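Local atomic coordinates of PHD-type domain-containing protein (Chaetomium thermophilum, PDB entry 6VHF), a protein that is integrated, as Cfp1, into the H3K4 methyltransferase complex COMPASS through an RbBP5-interacting domain, an integration that its non-canonical zinc finger stabilises. Residues K19-I24 / L158-L163; A25-M30 / H151-L156; L31-L36 / D60-T65; P50-D55 / M129-K134. All coordinates share one frame; numbering follows the deposited sequence.

Contact 1 of 4, residues K19-I24 / L158-L163; sequences KLSEQI and LQIREL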
loop_
_atom_site.group_PDB
_atom_site.type_symbol
_atom_site.label_atom_id
_atom_site.label_comp_id
_atom_site.label_asym_id
_atom_site.label_seq_id
_atom_site.Cartn_x
_atom_site.Cartn_y
_atom_site.Cartn_z
ATOM N N LYS A 19 9.631 5.643 -7.925
ATOM C CA LYS A 19 9.199 5.571 -6.526
ATOM C C LYS A 19 7.784 5.014 -6.421
ATOM O O LYS A 19 7.480 4.232 -5.505
ATOM C CB LYS A 19 9.255 6.953 -5.849
ATOM C CG LYS A 19 10.589 7.738 -5.984
ATOM C CD LYS A 19 10.752 8.825 -4.870
ATOM C CE LYS A 19 11.663 10.000 -5.301
ATOM N NZ LYS A 19 11.394 11.278 -4.554
ATOM N N LEU A 20 6.904 5.414 -7.344
ATOM C CA LEU A 20 5.525 4.944 -7.299
ATOM C C LEU A 20 5.456 3.443 -7.530
ATOM O O LEU A 20 4.653 2.761 -6.890
ATOM C CB LEU A 20 4.671 5.684 -8.327
ATOM C CG LEU A 20 4.473 7.188 -8.083
ATOM C CD1 LEU A 20 3.914 7.871 -9.337
ATOM C CD2 LEU A 20 3.546 7.403 -6.896
ATOM N N SER A 21 6.296 2.911 -8.436
ATOM C CA SER A 21 6.305 1.471 -8.676
ATOM C C SER A 21 6.804 0.705 -7.457
ATOM O O SER A 21 6.252 -0.355 -7.114
ATOM C CB SER A 21 7.149 1.140 -9.896
ATOM O OG SER A 21 6.539 1.718 -11.025
ATOM N N GLU A 22 7.839 1.230 -6.788
ATOM C CA GLU A 22 8.305 0.632 -5.541
ATOM C C GLU A 22 7.233 0.705 -4.453
ATOM O O GLU A 22 7.069 -0.235 -3.667
ATOM C CB GLU A 22 9.593 1.322 -5.093
ATOM C CG GLU A 22 10.795 0.987 -5.983
ATOM C CD GLU A 22 11.845 2.099 -6.043
ATOM O OE1 GLU A 22 12.624 2.113 -7.025
ATOM O OE2 GLU A 22 11.901 2.958 -5.121
ATOM N N GLN A 23 6.474 1.801 -4.400
ATOM C CA GLN A 23 5.381 1.845 -3.431
ATOM C C GLN A 23 4.311 0.792 -3.744
ATOM O O GLN A 23 3.713 0.207 -2.827
ATOM C CB GLN A 23 4.766 3.243 -3.389
ATOM C CG GLN A 23 3.757 3.471 -2.245
ATOM C CD GLN A 23 4.343 3.203 -0.853
ATOM O OE1 GLN A 23 5.552 3.091 -0.686
ATOM N NE2 GLN A 23 3.475 3.089 0.146
ATOM N N ILE A 24 4.047 0.539 -5.028
ATOM C CA ILE A 24 3.056 -0.474 -5.373
ATOM C C ILE A 24 3.548 -1.852 -4.956
ATOM O O ILE A 24 2.774 -2.664 -4.424
ATOM C CB ILE A 24 2.721 -0.413 -6.870
ATOM C CG1 ILE A 24 1.775 0.768 -7.156
ATOM C CG2 ILE A 24 2.126 -1.731 -7.336
ATOM C CD1 ILE A 24 1.529 1.076 -8.650
ATOM N N LEU A 158 -2.672 5.049 -11.281
ATOM C CA LEU A 158 -3.217 6.244 -11.922
ATOM C C LEU A 158 -2.181 7.365 -11.963
ATOM O O LEU A 158 -1.965 7.989 -13.010
ATOM C CB LEU A 158 -4.462 6.704 -11.172
ATOM C CG LEU A 158 -5.277 7.896 -11.672
ATOM C CD1 LEU A 158 -6.732 7.647 -11.303
ATOM C CD2 LEU A 158 -4.787 9.229 -11.077
ATOM N N GLN A 159 -1.534 7.637 -10.823
ATOM C CA GLN A 159 -0.475 8.641 -10.779
ATOM C C GLN A 159 0.619 8.354 -11.805
ATOM O O GLN A 159 1.096 9.270 -12.478
ATOM C CB GLN A 159 0.126 8.717 -9.376
ATOM C CG GLN A 159 -0.847 9.207 -8.308
ATOM C CD GLN A 159 -1.127 10.710 -8.400
ATOM O OE1 GLN A 159 -0.423 11.524 -7.797
ATOM N NE2 GLN A 159 -2.163 11.078 -9.151
ATOM N N ILE A 160 1.029 7.090 -11.949
ATOM C CA ILE A 160 2.050 6.796 -12.952
ATOM C C ILE A 160 1.555 7.196 -14.339
ATOM O O ILE A 160 2.292 7.808 -15.128
ATOM C CB ILE A 160 2.463 5.314 -12.893
ATOM C CG1 ILE A 160 3.434 5.063 -11.735
ATOM C CG2 ILE A 160 3.090 4.871 -14.216
ATOM C CD1 ILE A 160 3.547 3.536 -11.319
ATOM N N ARG A 161 0.291 6.888 -14.648
ATOM C CA ARG A 161 -0.240 7.215 -15.968
ATOM C C ARG A 161 -0.297 8.720 -16.191
ATOM O O ARG A 161 -0.030 9.197 -17.299
ATOM C CB ARG A 161 -1.628 6.608 -16.153
ATOM C CG ARG A 161 -1.624 5.094 -16.295
ATOM C CD ARG A 161 -2.979 4.622 -16.831
ATOM N NE ARG A 161 -4.046 4.845 -15.860
ATOM C CZ ARG A 161 -4.282 4.003 -14.855
ATOM N NH1 ARG A 161 -3.510 2.937 -14.732
ATOM N NH2 ARG A 161 -5.263 4.233 -13.976
ATOM N N GLU A 162 -0.667 9.486 -15.164
ATOM C CA GLU A 162 -0.662 10.929 -15.329
ATOM C C GLU A 162 0.745 11.425 -15.619
ATOM O O GLU A 162 0.936 12.310 -16.467
ATOM C CB GLU A 162 -1.246 11.614 -14.096
ATOM C CG GLU A 162 -2.753 11.399 -13.933
ATOM C CD GLU A 162 -3.331 12.111 -12.717
ATOM O OE1 GLU A 162 -4.512 12.540 -12.767
ATOM O OE2 GLU A 162 -2.600 12.235 -11.711
ATOM N N LEU A 163 1.749 10.839 -14.956
ATOM C CA LEU A 163 3.131 11.242 -15.212
ATOM C C LEU A 163 3.580 10.867 -16.619
ATOM O O LEU A 163 4.296 11.641 -17.271
ATOM C CB LEU A 163 4.066 10.642 -14.170
ATOM C CG LEU A 163 3.788 11.160 -12.763
ATOM C CD1 LEU A 163 4.548 10.346 -11.765
ATOM C CD2 LEU A 163 4.142 12.628 -12.648
#
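Leu20 and Ile160 lie at the heart of this contact, their side chains sliding past each other in opposite directions. Leu20 CB comes within 3.7 Å of Ile160 CG1, while the CD1 methyl of Leu20 continues over the neighbouring helix and is shared by three residues. It touches the flank of Ile160, lies 3.9 Å from Gln159 CB, and approaches Leu163 CD1 to 3.5 Å. Gln159 thus offers only the aliphatic base of its side chain: a bend at its second torsion (chi2 -74°) turns the amide away from segment 19-24, and the side chain also touches Gln77 of helix 64-77. On the other flank, Ile160 CD1 reaches the partner helix, 3.5 Å from Ser21 OG and, tip to tip with Ile24, 4.2 Å from Ile24 CD1. The first torsion of Ile160 places CG1 opposite the carbonyl carbon (chi1 -79°), which carries CD1 across to the partner helix.

These side chains belong to two long helices, 4-46 and 141-177, which run antiparallel with local axes 10.2 Å apart at a signed crossing angle of -165°. Such a shallow crossing lets apolar side chains follow one another along the pair, as in an antiparallel coiled coil, although the contact itself lies near the protein surface.

Further out, the Ser21 hydroxyl that borders Ile160 CD1 is held by the carbonyl oxygen of Arg17, one turn earlier. Helix 64-77 covers another flank: Leu76 packs on Leu20, and Ser73 OG is hydrogen-bonded to Gln23 NE2.

Contact 2 of 4, residues A25-M30 / H151-L156; sequences ALCRQM and HDIREL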
loop_
_atom_site.group_PDB
_atom_site.type_symbol
_atom_site.label_atom_id
_atom_site.label_comp_id
_atom_site.label_asym_id
_atom_site.label_seq_id
_atom_site.Cartn_x
_atom_site.Cartn_y
_atom_site.Cartn_z
ATOM N N ALA A 25 4.838 -2.134 -5.184
ATOM C CA ALA A 25 5.438 -3.375 -4.695
ATOM C C ALA A 25 5.261 -3.520 -3.187
ATOM O O ALA A 25 4.864 -4.593 -2.693
ATOM C CB ALA A 25 6.924 -3.427 -5.060
ATOM N N LEU A 26 5.543 -2.451 -2.437
ATOM C CA LEU A 26 5.312 -2.493 -0.996
ATOM C C LEU A 26 3.865 -2.860 -0.698
ATOM O O LEU A 26 3.605 -3.675 0.188
ATOM C CB LEU A 26 5.671 -1.156 -0.348
ATOM C CG LEU A 26 5.380 -1.038 1.149
ATOM C CD1 LEU A 26 5.941 -2.251 1.911
ATOM C CD2 LEU A 26 5.918 0.256 1.741
ATOM N N CYS A 27 2.923 -2.296 -1.467
ATOM C CA CYS A 27 1.500 -2.540 -1.265
ATOM C C CYS A 27 1.140 -4.003 -1.503
ATOM O O CYS A 27 0.315 -4.576 -0.774
ATOM C CB CYS A 27 0.681 -1.638 -2.189
ATOM S SG CYS A 27 0.489 0.085 -1.624
ATOM N N ARG A 28 1.737 -4.619 -2.527
ATOM C CA ARG A 28 1.458 -6.025 -2.778
ATOM C C ARG A 28 1.914 -6.882 -1.604
ATOM O O ARG A 28 1.255 -7.859 -1.257
ATOM C CB ARG A 28 2.120 -6.485 -4.081
ATOM C CG ARG A 28 1.675 -5.697 -5.307
ATOM C CD ARG A 28 1.923 -6.407 -6.646
ATOM N NE ARG A 28 1.604 -5.494 -7.747
ATOM C CZ ARG A 28 0.395 -5.368 -8.293
ATOM N NH1 ARG A 28 -0.600 -6.108 -7.831
ATOM N NH2 ARG A 28 0.169 -4.497 -9.288
ATOM N N GLN A 29 3.031 -6.512 -0.973
ATOM C CA GLN A 29 3.522 -7.213 0.203
ATOM C C GLN A 29 2.653 -6.958 1.421
ATOM O O GLN A 29 2.526 -7.842 2.277
ATOM C CB GLN A 29 4.952 -6.799 0.511
ATOM C CG GLN A 29 5.943 -7.331 -0.483
ATOM C CD GLN A 29 7.318 -6.769 -0.258
ATOM O OE1 GLN A 29 7.994 -6.377 -1.200
ATOM N NE2 GLN A 29 7.740 -6.715 1.006
ATOM N N MET A 30 2.060 -5.766 1.534
ATOM C CA MET A 30 1.058 -5.581 2.578
ATOM C C MET A 30 -0.121 -6.526 2.360
ATOM O O MET A 30 -0.667 -7.085 3.321
ATOM C CB MET A 30 0.601 -4.124 2.626
ATOM C CG MET A 30 1.709 -3.124 3.003
ATOM S SD MET A 30 2.392 -3.403 4.674
ATOM C CE MET A 30 3.778 -4.512 4.389
ATOM N N HIS A 151 -6.871 -0.294 -3.010
ATOM C CA HIS A 151 -7.246 1.017 -3.521
ATOM C C HIS A 151 -6.003 1.860 -3.782
ATOM O O HIS A 151 -5.927 2.570 -4.791
ATOM C CB HIS A 151 -8.199 1.728 -2.554
ATOM C CG HIS A 151 -8.634 3.083 -3.026
ATOM N ND1 HIS A 151 -9.480 3.259 -4.105
ATOM C CD2 HIS A 151 -8.315 4.329 -2.592
ATOM C CE1 HIS A 151 -9.680 4.553 -4.299
ATOM N NE2 HIS A 151 -8.986 5.222 -3.392
ATOM N N ASP A 152 -5.009 1.766 -2.891
ATOM C CA ASP A 152 -3.779 2.521 -3.057
ATOM C C ASP A 152 -3.016 2.078 -4.298
ATOM O O ASP A 152 -2.411 2.917 -4.993
ATOM C CB ASP A 152 -2.915 2.390 -1.805
ATOM C CG ASP A 152 -3.525 3.108 -0.586
ATOM O OD1 ASP A 152 -4.454 3.934 -0.758
ATOM O OD2 ASP A 152 -3.063 2.849 0.548
ATOM N N ILE A 153 -3.069 0.788 -4.626
ATOM C CA ILE A 153 -2.413 0.340 -5.846
ATOM C C ILE A 153 -3.033 1.029 -7.049
ATOM O O ILE A 153 -2.324 1.541 -7.915
ATOM C CB ILE A 153 -2.463 -1.195 -5.956
ATOM C CG1 ILE A 153 -1.705 -1.802 -4.779
ATOM C CG2 ILE A 153 -1.821 -1.665 -7.247
ATOM C CD1 ILE A 153 -1.577 -3.315 -4.838
ATOM N N ARG A 154 -4.366 1.103 -7.097
ATOM C CA ARG A 154 -5.023 1.731 -8.241
ATOM C C ARG A 154 -4.715 3.224 -8.310
ATOM O O ARG A 154 -4.504 3.776 -9.403
ATOM C CB ARG A 154 -6.530 1.505 -8.165
ATOM C CG ARG A 154 -7.002 0.072 -8.356
ATOM C CD ARG A 154 -8.504 0.013 -8.029
ATOM N NE ARG A 154 -9.244 -1.038 -8.729
ATOM C CZ ARG A 154 -9.596 -2.183 -8.158
ATOM N NH1 ARG A 154 -9.247 -2.404 -6.890
ATOM N NH2 ARG A 154 -10.292 -3.101 -8.838
ATOM N N GLU A 155 -4.694 3.895 -7.154
ATOM C CA GLU A 155 -4.363 5.313 -7.139
ATOM C C GLU A 155 -2.917 5.556 -7.586
ATOM O O GLU A 155 -2.655 6.421 -8.429
ATOM C CB GLU A 155 -4.613 5.875 -5.745
ATOM C CG GLU A 155 -6.074 5.891 -5.341
ATOM C CD GLU A 155 -6.917 6.846 -6.194
ATOM O OE1 GLU A 155 -6.345 7.693 -6.925
ATOM O OE2 GLU A 155 -8.159 6.780 -6.099
ATOM N N LEU A 156 -1.971 4.774 -7.049
ATOM C CA LEU A 156 -0.573 4.897 -7.437
ATOM C C LEU A 156 -0.378 4.618 -8.922
ATOM O O LEU A 156 0.430 5.283 -9.574
ATOM C CB LEU A 156 0.284 3.939 -6.608
ATOM C CG LEU A 156 0.354 4.208 -5.108
ATOM C CD1 LEU A 156 0.769 2.926 -4.339
ATOM C CD2 LEU A 156 1.280 5.356 -4.809
#
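Cys27 and Ile153 face each other where helices 4-46 and 141-177 run as an antiparallel pair, here with local axes 9.6 Å apart at 168°. Apolar contacts do most of the work. Cys27 CB is pressed to 3.5 Å from Ile153 CG1, and the small side chain is consistent with the close approach of the backbones (Cys27 CA to Ile153 CA 6.7 Å). Its SG, turned opposite the carbonyl carbon (chi1 -79°), points on to Leu156, meeting CD1 at 3.9 Å.

A second kind of contact involves a charged group. The extended Arg28 crosses Ile153 at about a right angle; Ile153 CG2 lies over one face of the guanidinium, 4.0 Å from Arg28 NH2, and Ile153 CD1 lies off toward the rim. Were Ile153 replaced by an alanine, Cys27 CB would probably lose its nearest partner across the pair and the Arg28 guanidinium the methyl it lies on.

The polar end of Asp152 finds its partner outside the pair, on helix 64-77, where His70 ND1 is hydrogen-bonded to OD2; Ser73 of the same helix lies against both Cys27 and Leu156. Asp152 therefore gives the interface merely its methylene, with CB 4.1 Å from Cys27 SG.

Contact 3 of 4, residues L31-L36 / D60-T65; sequences LQLIEL and DTRLDT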
loop_
_atom_site.group_PDB
_atom_site.type_symbol
_atom_site.label_atom_id
_atom_site.label_comp_id
_atom_site.label_asym_id
_atom_site.label_seq_id
_atom_site.Cartn_x
_atom_site.Cartn_y
_atom_site.Cartn_z
ATOM N N LEU A 31 -0.500 -6.760 1.101
ATOM C CA LEU A 31 -1.567 -7.719 0.857
ATOM C C LEU A 31 -1.159 -9.118 1.305
ATOM O O LEU A 31 -1.976 -9.849 1.866
ATOM C CB LEU A 31 -1.992 -7.709 -0.605
ATOM C CG LEU A 31 -2.703 -6.403 -0.990
ATOM C CD1 LEU A 31 -2.849 -6.233 -2.509
ATOM C CD2 LEU A 31 -4.050 -6.297 -0.297
ATOM N N GLN A 32 0.103 -9.499 1.112
ATOM C CA GLN A 32 0.524 -10.804 1.620
ATOM C C GLN A 32 0.489 -10.836 3.139
ATOM O O GLN A 32 0.037 -11.825 3.738
ATOM C CB GLN A 32 1.924 -11.156 1.137
ATOM C CG GLN A 32 2.105 -11.182 -0.369
ATOM C CD GLN A 32 3.456 -11.755 -0.740
ATOM O OE1 GLN A 32 4.434 -11.027 -0.868
ATOM N NE2 GLN A 32 3.522 -13.071 -0.881
ATOM N N LEU A 33 0.976 -9.771 3.778
ATOM C CA LEU A 33 0.925 -9.690 5.234
ATOM C C LEU A 33 -0.503 -9.853 5.740
ATOM O O LEU A 33 -0.762 -10.612 6.681
ATOM C CB LEU A 33 1.508 -8.354 5.690
ATOM C CG LEU A 33 1.458 -8.037 7.179
ATOM C CD1 LEU A 33 2.296 -9.043 7.961
ATOM C CD2 LEU A 33 1.931 -6.596 7.437
ATOM N N ILE A 34 -1.451 -9.152 5.115
ATOM C CA ILE A 34 -2.853 -9.287 5.495
ATOM C C ILE A 34 -3.321 -10.723 5.293
ATOM O O ILE A 34 -4.005 -11.298 6.149
ATOM C CB ILE A 34 -3.715 -8.300 4.697
ATOM C CG1 ILE A 34 -3.306 -6.856 4.997
ATOM C CG2 ILE A 34 -5.178 -8.493 5.026
ATOM C CD1 ILE A 34 -3.938 -5.858 4.018
ATOM N N GLU A 35 -2.969 -11.325 4.153
ATOM C CA GLU A 35 -3.284 -12.734 3.954
ATOM C C GLU A 35 -2.650 -13.606 5.038
ATOM O O GLU A 35 -3.295 -14.519 5.558
ATOM C CB GLU A 35 -2.823 -13.190 2.569
ATOM C CG GLU A 35 -3.816 -14.085 1.854
ATOM C CD GLU A 35 -3.409 -14.401 0.409
ATOM O OE1 GLU A 35 -3.082 -15.586 0.132
ATOM O OE2 GLU A 35 -3.415 -13.468 -0.443
ATOM N N LEU A 36 -1.380 -13.362 5.378
ATOM C CA LEU A 36 -0.755 -14.174 6.419
ATOM C C LEU A 36 -1.496 -14.026 7.748
ATOM O O LEU A 36 -1.676 -15.010 8.482
ATOM C CB LEU A 36 0.723 -13.814 6.565
ATOM C CG LEU A 36 1.443 -14.281 7.836
ATOM C CD1 LEU A 36 1.458 -15.798 7.939
ATOM C CD2 LEU A 36 2.854 -13.743 7.899
ATOM N N ASP A 60 -3.175 -9.017 13.725
ATOM C CA ASP A 60 -1.751 -9.151 13.987
ATOM C C ASP A 60 -1.114 -7.774 14.176
ATOM O O ASP A 60 -1.412 -6.830 13.435
ATOM C CB ASP A 60 -1.081 -9.883 12.823
ATOM C CG ASP A 60 0.275 -10.432 13.174
ATOM O OD1 ASP A 60 1.176 -9.632 13.517
ATOM O OD2 ASP A 60 0.447 -11.673 13.085
ATOM N N THR A 61 -0.207 -7.679 15.158
ATOM C CA THR A 61 0.436 -6.408 15.479
ATOM C C THR A 61 1.210 -5.856 14.293
ATOM O O THR A 61 1.344 -4.634 14.152
ATOM C CB THR A 61 1.392 -6.583 16.657
ATOM O OG1 THR A 61 0.734 -7.291 17.709
ATOM C CG2 THR A 61 1.852 -5.231 17.181
ATOM N N ARG A 62 1.748 -6.736 13.448
ATOM C CA ARG A 62 2.501 -6.281 12.289
ATOM C C ARG A 62 1.623 -5.532 11.300
ATOM O O ARG A 62 2.151 -4.782 10.477
ATOM C CB ARG A 62 3.169 -7.468 11.602
ATOM C CG ARG A 62 4.243 -8.148 12.444
ATOM C CD ARG A 62 4.647 -9.465 11.818
ATOM N NE ARG A 62 3.566 -10.447 11.864
ATOM C CZ ARG A 62 3.724 -11.723 11.526
ATOM N NH1 ARG A 62 4.911 -12.141 11.109
ATOM N NH2 ARG A 62 2.704 -12.577 11.601
ATOM N N LEU A 63 0.299 -5.712 11.364
ATOM C CA LEU A 63 -0.596 -5.013 10.452
ATOM C C LEU A 63 -0.591 -3.504 10.667
ATOM O O LEU A 63 -1.178 -2.780 9.857
ATOM C CB LEU A 63 -2.024 -5.553 10.578
ATOM C CG LEU A 63 -2.209 -7.016 10.133
ATOM C CD1 LEU A 63 -3.570 -7.568 10.530
ATOM C CD2 LEU A 63 -1.998 -7.185 8.636
ATOM N N ASP A 64 0.056 -3.012 11.727
ATOM C CA ASP A 64 0.199 -1.573 11.884
ATOM C C ASP A 64 1.104 -0.986 10.810
ATOM O O ASP A 64 0.939 0.183 10.444
ATOM C CB ASP A 64 0.730 -1.254 13.274
ATOM C CG ASP A 64 -0.231 -1.667 14.359
ATOM O OD1 ASP A 64 -1.366 -2.080 14.028
ATOM O OD2 ASP A 64 0.153 -1.597 15.539
ATOM N N THR A 65 2.051 -1.784 10.296
ATOM C CA THR A 65 2.827 -1.392 9.122
ATOM C C THR A 65 1.924 -0.939 7.983
ATOM O O THR A 65 2.241 0.020 7.274
ATOM C CB THR A 65 3.695 -2.563 8.667
ATOM O OG1 THR A 65 4.386 -3.095 9.797
ATOM C CG2 THR A 65 4.716 -2.111 7.649
#
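Asp60 OD1 is gripped twice by Arg62, the residue that also touches Leu33 and Leu36 on the facing helix. The backbone N of Arg62 approaches the anti lone pair of OD1 at 3.0 Å, closing an Asx turn, and Arg62 NE reaches the same oxygen from above the carboxylate plane. Arg62 NH2 completes a side-on, two-nitrogen salt bridge at 2.8 Å from Asp60 OD2. A bend at its third torsion (chi3 -67°) folds the arginine back onto the aspartate, and the salt bridge holds the guanidinium where it meets Leu36, whose CD2 lies 3.9 Å from Arg62 NH2.

Arg62 O is likewise bound twice, by Thr65 N and by Thr65 OG1, the latter in the carbonyl plane at 2.9 Å. The CD2 methyl of Leu33 rests against this carbonyl oxygen at 3.5 Å, while its CD1 leans on Arg62 CB.

Next to these polar groups, Leu63 supplies the apolar link. Its CD2 is 3.8 Å from Leu33 CG, and the Leu63 side chain crosses that of Ile34 at about a right angle, with Leu63 CD2 3.9 Å from Ile34 CG1.

The contact fastens the turn leading into helix 64-77 onto helix 4-46, close to the zinc site, whose ion is about 9 Å from the Leu63 side chain. Helix 141-177 closes the third side, with Trp141 on Leu63 and Leu145 on Ile34.

Contact 4 of 4, residues P50-D55 / M129-K134; sequences PGITKD and MCLRKK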
loop_
_atom_site.group_PDB
_atom_site.type_symbol
_atom_site.label_atom_id
_atom_site.label_comp_id
_atom_site.label_asym_id
_atom_site.label_seq_id
_atom_site.Cartn_x
_atom_site.Cartn_y
_atom_site.Cartn_z
ATOM N N PRO A 50 -8.518 -23.404 24.012
ATOM C CA PRO A 50 -9.582 -22.931 24.912
ATOM C C PRO A 50 -9.743 -21.420 24.850
ATOM O O PRO A 50 -8.770 -20.668 24.950
ATOM C CB PRO A 50 -9.108 -23.397 26.300
ATOM C CG PRO A 50 -8.290 -24.641 26.009
ATOM C CD PRO A 50 -7.608 -24.363 24.677
ATOM N N GLY A 51 -10.992 -20.985 24.666
ATOM C CA GLY A 51 -11.313 -19.578 24.579
ATOM C C GLY A 51 -11.117 -18.950 23.218
ATOM O O GLY A 51 -11.674 -17.877 22.962
ATOM N N ILE A 52 -10.345 -19.571 22.329
ATOM C CA ILE A 52 -10.087 -18.986 21.010
ATOM C C ILE A 52 -11.190 -19.491 20.102
ATOM O O ILE A 52 -11.102 -20.559 19.489
ATOM C CB ILE A 52 -8.682 -19.302 20.516
ATOM C CG1 ILE A 52 -7.708 -18.513 21.378
ATOM C CG2 ILE A 52 -8.493 -18.903 19.051
ATOM C CD1 ILE A 52 -6.322 -19.028 21.335
ATOM N N THR A 53 -12.283 -18.726 20.060
ATOM C CA THR A 53 -13.494 -19.018 19.317
ATOM C C THR A 53 -13.490 -18.239 17.997
ATOM O O THR A 53 -12.551 -17.495 17.687
ATOM C CB THR A 53 -14.720 -18.673 20.178
ATOM O OG1 THR A 53 -15.023 -17.281 20.045
ATOM C CG2 THR A 53 -14.424 -18.918 21.624
ATOM N N LYS A 54 -14.566 -18.384 17.223
ATOM C CA LYS A 54 -14.755 -17.684 15.956
ATOM C C LYS A 54 -15.021 -16.194 16.137
ATOM O O LYS A 54 -14.909 -15.444 15.168
ATOM C CB LYS A 54 -15.905 -18.317 15.151
ATOM C CG LYS A 54 -15.727 -19.801 14.709
ATOM C CD LYS A 54 -15.420 -20.799 15.855
ATOM C CE LYS A 54 -16.454 -20.753 16.991
ATOM N NZ LYS A 54 -16.028 -21.662 18.083
ATOM N N ASP A 55 -15.395 -15.757 17.340
ATOM C CA ASP A 55 -15.501 -14.342 17.667
ATOM C C ASP A 55 -14.140 -13.685 17.838
ATOM O O ASP A 55 -14.084 -12.465 18.017
ATOM C CB ASP A 55 -16.307 -14.154 18.964
ATOM C CG ASP A 55 -17.649 -14.848 18.927
ATOM O OD1 ASP A 55 -17.948 -15.625 19.868
ATOM O OD2 ASP A 55 -18.414 -14.605 17.969
ATOM N N MET A 129 -1.190 -11.710 18.308
ATOM C CA MET A 129 -2.556 -11.745 17.816
ATOM C C MET A 129 -3.482 -11.128 18.852
ATOM O O MET A 129 -3.304 -11.335 20.055
ATOM C CB MET A 129 -2.964 -13.186 17.503
ATOM C CG MET A 129 -4.168 -13.337 16.608
ATOM S SD MET A 129 -4.715 -15.056 16.446
ATOM C CE MET A 129 -3.411 -15.808 15.477
ATOM N N CYS A 130 -4.458 -10.357 18.387
ATOM C CA CYS A 130 -5.410 -9.705 19.276
ATOM C C CYS A 130 -6.555 -10.661 19.549
ATOM O O CYS A 130 -7.261 -11.064 18.617
ATOM C CB CYS A 130 -5.949 -8.419 18.670
ATOM S SG CYS A 130 -7.372 -7.783 19.554
ATOM N N LEU A 131 -6.740 -11.016 20.822
ATOM C CA LEU A 131 -7.720 -12.027 21.201
ATOM C C LEU A 131 -9.032 -11.423 21.705
ATOM O O LEU A 131 -9.849 -12.142 22.294
ATOM C CB LEU A 131 -7.138 -12.982 22.254
ATOM C CG LEU A 131 -6.041 -13.975 21.851
ATOM C CD1 LEU A 131 -6.282 -14.549 20.443
ATOM C CD2 LEU A 131 -4.658 -13.332 21.965
ATOM N N ARG A 132 -9.265 -10.130 21.478
ATOM C CA ARG A 132 -10.541 -9.559 21.878
ATOM C C ARG A 132 -11.668 -10.212 21.082
ATOM O O ARG A 132 -11.515 -10.509 19.897
ATOM C CB ARG A 132 -10.528 -8.041 21.690
ATOM C CG ARG A 132 -11.753 -7.311 22.253
ATOM C CD ARG A 132 -11.677 -7.058 23.776
ATOM N NE ARG A 132 -11.505 -8.285 24.561
ATOM C CZ ARG A 132 -12.489 -9.123 24.880
ATOM N NH1 ARG A 132 -13.729 -8.872 24.486
ATOM N NH2 ARG A 132 -12.238 -10.218 25.587
ATOM N N LYS A 133 -12.785 -10.498 21.754
ATOM C CA LYS A 133 -13.968 -11.018 21.072
ATOM C C LYS A 133 -14.873 -9.859 20.679
ATOM O O LYS A 133 -15.003 -8.882 21.421
ATOM C CB LYS A 133 -14.740 -12.015 21.947
ATOM C CG LYS A 133 -14.072 -13.396 22.125
ATOM C CD LYS A 133 -15.032 -14.422 22.755
ATOM C CE LYS A 133 -14.317 -15.718 23.156
ATOM N NZ LYS A 133 -13.065 -15.485 23.941
ATOM N N LYS A 134 -15.503 -9.977 19.511
ATOM C CA LYS A 134 -16.254 -8.877 18.901
ATOM C C LYS A 134 -15.474 -7.563 19.012
ATOM O O LYS A 134 -15.917 -6.583 19.614
ATOM C CB LYS A 134 -17.644 -8.749 19.525
ATOM C CG LYS A 134 -18.595 -9.904 19.225
ATOM C CD LYS A 134 -18.369 -11.078 20.162
ATOM C CE LYS A 134 -19.535 -12.058 20.117
ATOM N NZ LYS A 134 -19.891 -12.430 18.716
#
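The non-canonical zinc finger of this domain is built from loops, and two of them meet here through Lys133 and Lys134, which reach to Gly51 and Asp55. Segment 129-134 carries Cys130, which binds the zinc ion together with Cys57, Cys135 and His138; segment 50-55 precedes Cys57 in the chain.

Lys133 reaches from one loop to the other. Its chain passes Asp55 CB, crosses Thr53 at about a right angle with CE 3.5 Å from Thr53 CG2, and then bends at its last torsion (chi4 49°) to bring NZ in the carbonyl plane of Gly51, 2.9 Å from O. The same Gly51 oxygen receives a weak bond from Thr53 N, which closes an inverse gamma turn centred on Ile52. A methionine at Lys133 would probably deprive Gly51 O of its lysine donor, leaving the weak bond from Thr53 N as its partner within these loops, and weaken the hold on this turn.

Asp55 is met twice by Lys134. Backbone Lys134 N donates to Asp55 O at 3.2 Å, and the two side chains lie side by side, pointing the same way, so that Lys134 NZ settles 2.7 Å from Asp55 OD2, well above the carboxylate plane. This salt bridge sits at the surface. Asp55 is steadied from its own loop by an ST turn, in which its N donates to Thr53 OG1 at 3.1 Å.

Leu131 CD1 approaches Ile52 CG1 to 4.3 Å. One residue on, Arg132 N donates to Cys130 SG at 3.6 Å, with an N-H...S angle of 163°.

Overall arrangement
Contacts 1 and 2 are successive portions of one antiparallel helix pair, their centres 10 Å apart, and merge where Leu156 packs against Leu20, Gln23 and Ile24. Contact 3 continues along helix 4-46 but exchanges the partner for the turn before helix 64-77; its centre is 13 Å from that of contact 2, and Leu31 touching Ile153 and Met30 touching Thr65 join the two. Contact 4 lies beyond, in the zinc-finger loops, 18 Å from contact 3 centre to centre. The zinc ion lies about 9 Å from the Leu63 side chain in contact 3 and about 5 Å from that of Arg132 in contact 4, which supplies Cys130; contact 1 is centred 39 Å from contact 4's centre.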